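Local coordinates for ribosomal RNA small subunit methyltransferase E (Legionella pneumophila, PDB 5O96), which probably methylates the N3 position of a single uridine of 16S rRNA in the assembled 30S ribosomal subunit, using S-adenosylmethionine as methyl donor, at residues 79-84 and 187-192. Sequence-based numbering, arbitrary orientation.
Sequences SPLKIH and VQPPDV
Lys-82 and Ile-83 pair in parallel with Asp-191 and Val-192 where two central neighbouring strands of the SPOUT methyltransferase sheet begin. Lys-82 N donates to Pro-190 O (3.0 Å). Lys-82 O accepts from Val-192 N (2.9 Å). His-84 N donates to Val-192 O (2.8 Å), almost straight at 176°, and the pairing continues to Leu-194. Pro-190 has no N-H to give, but the pairing needs just its carbonyl oxygen at this point.

Just before the paired residues, Leu-81 reaches over the incoming loop. Its chi1 of 178° sets CG anti to the backbone N, beside the carbonyl carbon. CD1 touches Gln-188 O (3.4 Å) and Val-192 CG2 (3.6 Å), while CD2 lies 4.1 Å from Val-187 CG1. Beta-branched Val-192 favours the extended backbone and shares its sheet face with Ile-83, which packs on Leu-235 and Leu-238 of helix 227-242. Exposed Lys-82 and partly exposed Asp-191 occupy the other face, where polar side chains can meet solvent; Asp-191 OD1 accepts from His-169 N.

Farther out, His-84 hydrogen-bonds through NE2 to Thr-111 OG1 and through ND1 to Glu-168 OE2. The turn leading into the first strand is fixed by Ser-79, whose OG accepts Leu-81 N at 2.9 Å in an ST turn.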
loop_
_atom_site.group_PDB
_atom_site.type_symbol
_atom_site.label_atom_id
_atom_site.label_comp_id
_atom_site.label_asym_id
_atom_site.label_seq_id
_atom_site.Cartn_x
_atom_site.Cartn_y
_atom_site.Cartn_z
ATOM N N SER A 79 10.699 8.978 -11.607
ATOM C CA SER A 79 9.624 9.102 -12.581
ATOM C C SER A 79 9.688 10.457 -13.273
ATOM O O SER A 79 9.951 11.473 -12.628
ATOM C CB SER A 79 8.263 8.968 -11.924
ATOM O OG SER A 79 7.233 9.263 -12.864
ATOM N N PRO A 80 9.359 10.511 -14.563
ATOM C CA PRO A 80 9.182 11.814 -15.211
ATOM C C PRO A 80 8.006 12.609 -14.658
ATOM O O PRO A 80 7.966 13.824 -14.857
ATOM C CB PRO A 80 8.979 11.441 -16.690
ATOM C CG PRO A 80 8.368 10.088 -16.636
ATOM C CD PRO A 80 9.032 9.399 -15.474
ATOM N N LEU A 81 7.054 11.979 -13.979
ATOM C CA LEU A 81 5.916 12.690 -13.401
ATOM C C LEU A 81 6.265 12.995 -11.951
ATOM O O LEU A 81 6.317 12.086 -11.125
ATOM C CB LEU A 81 4.636 11.864 -13.494
ATOM C CG LEU A 81 3.331 12.407 -12.891
ATOM C CD1 LEU A 81 2.747 13.529 -13.739
ATOM C CD2 LEU A 81 2.264 11.309 -12.623
ATOM N N LYS A 82 6.511 14.269 -11.643
ATOM C CA LYS A 82 6.920 14.673 -10.304
ATOM C C LYS A 82 5.668 14.966 -9.498
ATOM O O LYS A 82 4.941 15.916 -9.796
ATOM C CB LYS A 82 7.837 15.890 -10.357
ATOM C CG LYS A 82 9.292 15.562 -10.535
ATOM C CD LYS A 82 9.749 15.864 -11.942
ATOM C CE LYS A 82 9.680 17.353 -12.238
ATOM N NZ LYS A 82 9.731 17.608 -13.705
ATOM N N ILE A 83 5.393 14.135 -8.505
ATOM C CA ILE A 83 4.244 14.319 -7.635
ATOM C C ILE A 83 4.724 14.890 -6.315
ATOM O O ILE A 83 5.697 14.401 -5.738
ATOM C CB ILE A 83 3.500 12.998 -7.410
ATOM C CG1 ILE A 83 3.142 12.394 -8.771
ATOM C CG2 ILE A 83 2.293 13.248 -6.538
ATOM C CD1 ILE A 83 2.503 11.038 -8.702
ATOM N N HIS A 84 4.071 15.951 -5.866
ATOM C CA HIS A 84 4.283 16.530 -4.549
ATOM C C HIS A 84 3.124 16.061 -3.677
ATOM O O HIS A 84 1.988 16.509 -3.859
ATOM C CB HIS A 84 4.353 18.056 -4.619
ATOM C CG HIS A 84 4.656 18.706 -3.307
ATOM N ND1 HIS A 84 4.713 20.075 -3.147
ATOM C CD2 HIS A 84 4.911 18.175 -2.085
ATOM C CE1 HIS A 84 5.011 20.359 -1.890
ATOM N NE2 HIS A 84 5.132 19.223 -1.224
ATOM N N VAL A 187 -3.418 13.932 -16.639
ATOM C CA VAL A 187 -2.311 13.423 -15.834
ATOM C C VAL A 187 -1.125 13.169 -16.758
ATOM O O VAL A 187 -1.143 12.280 -17.610
ATOM C CB VAL A 187 -2.691 12.167 -15.043
ATOM C CG1 VAL A 187 -1.525 11.738 -14.115
ATOM C CG2 VAL A 187 -3.928 12.424 -14.217
ATOM N N GLN A 188 -0.086 13.962 -16.581
ATOM C CA GLN A 188 1.065 13.973 -17.464
ATOM C C GLN A 188 2.098 14.914 -16.850
ATOM O O GLN A 188 1.743 15.774 -16.046
ATOM C CB GLN A 188 0.679 14.436 -18.884
ATOM C CG GLN A 188 0.257 15.893 -18.943
ATOM C CD GLN A 188 -0.394 16.288 -20.267
ATOM O OE1 GLN A 188 -0.396 15.528 -21.236
ATOM N NE2 GLN A 188 -0.943 17.496 -20.308
ATOM N N PRO A 189 3.369 14.744 -17.188
ATOM C CA PRO A 189 4.393 15.665 -16.720
ATOM C C PRO A 189 4.056 17.085 -17.136
ATOM O O PRO A 189 3.298 17.298 -18.093
ATOM C CB PRO A 189 5.665 15.162 -17.426
ATOM C CG PRO A 189 5.365 13.758 -17.768
ATOM C CD PRO A 189 3.914 13.706 -18.073
ATOM N N PRO A 190 4.622 18.091 -16.463
ATOM C CA PRO A 190 5.686 17.981 -15.460
ATOM C C PRO A 190 5.269 17.455 -14.084
ATOM O O PRO A 190 5.926 16.526 -13.589
ATOM C CB PRO A 190 6.201 19.434 -15.335
ATOM C CG PRO A 190 5.037 20.298 -15.710
ATOM C CD PRO A 190 4.236 19.498 -16.725
ATOM N N ASP A 191 4.236 18.018 -13.455
ATOM C CA ASP A 191 4.110 17.781 -12.024
ATOM C C ASP A 191 2.659 17.827 -11.563
ATOM O O ASP A 191 1.766 18.314 -12.264
ATOM C CB ASP A 191 4.983 18.768 -11.239
ATOM C CG ASP A 191 4.713 20.219 -11.600
ATOM O OD1 ASP A 191 3.808 20.502 -12.419
ATOM O OD2 ASP A 191 5.411 21.084 -11.041
ATOM N N VAL A 192 2.444 17.258 -10.377
ATOM C CA VAL A 192 1.136 17.142 -9.735
ATOM C C VAL A 192 1.287 17.498 -8.261
ATOM O O VAL A 192 2.231 17.057 -7.606
ATOM C CB VAL A 192 0.547 15.715 -9.855
ATOM C CG1 VAL A 192 -0.958 15.690 -9.482
ATOM C CG2 VAL A 192 0.788 15.128 -11.241
#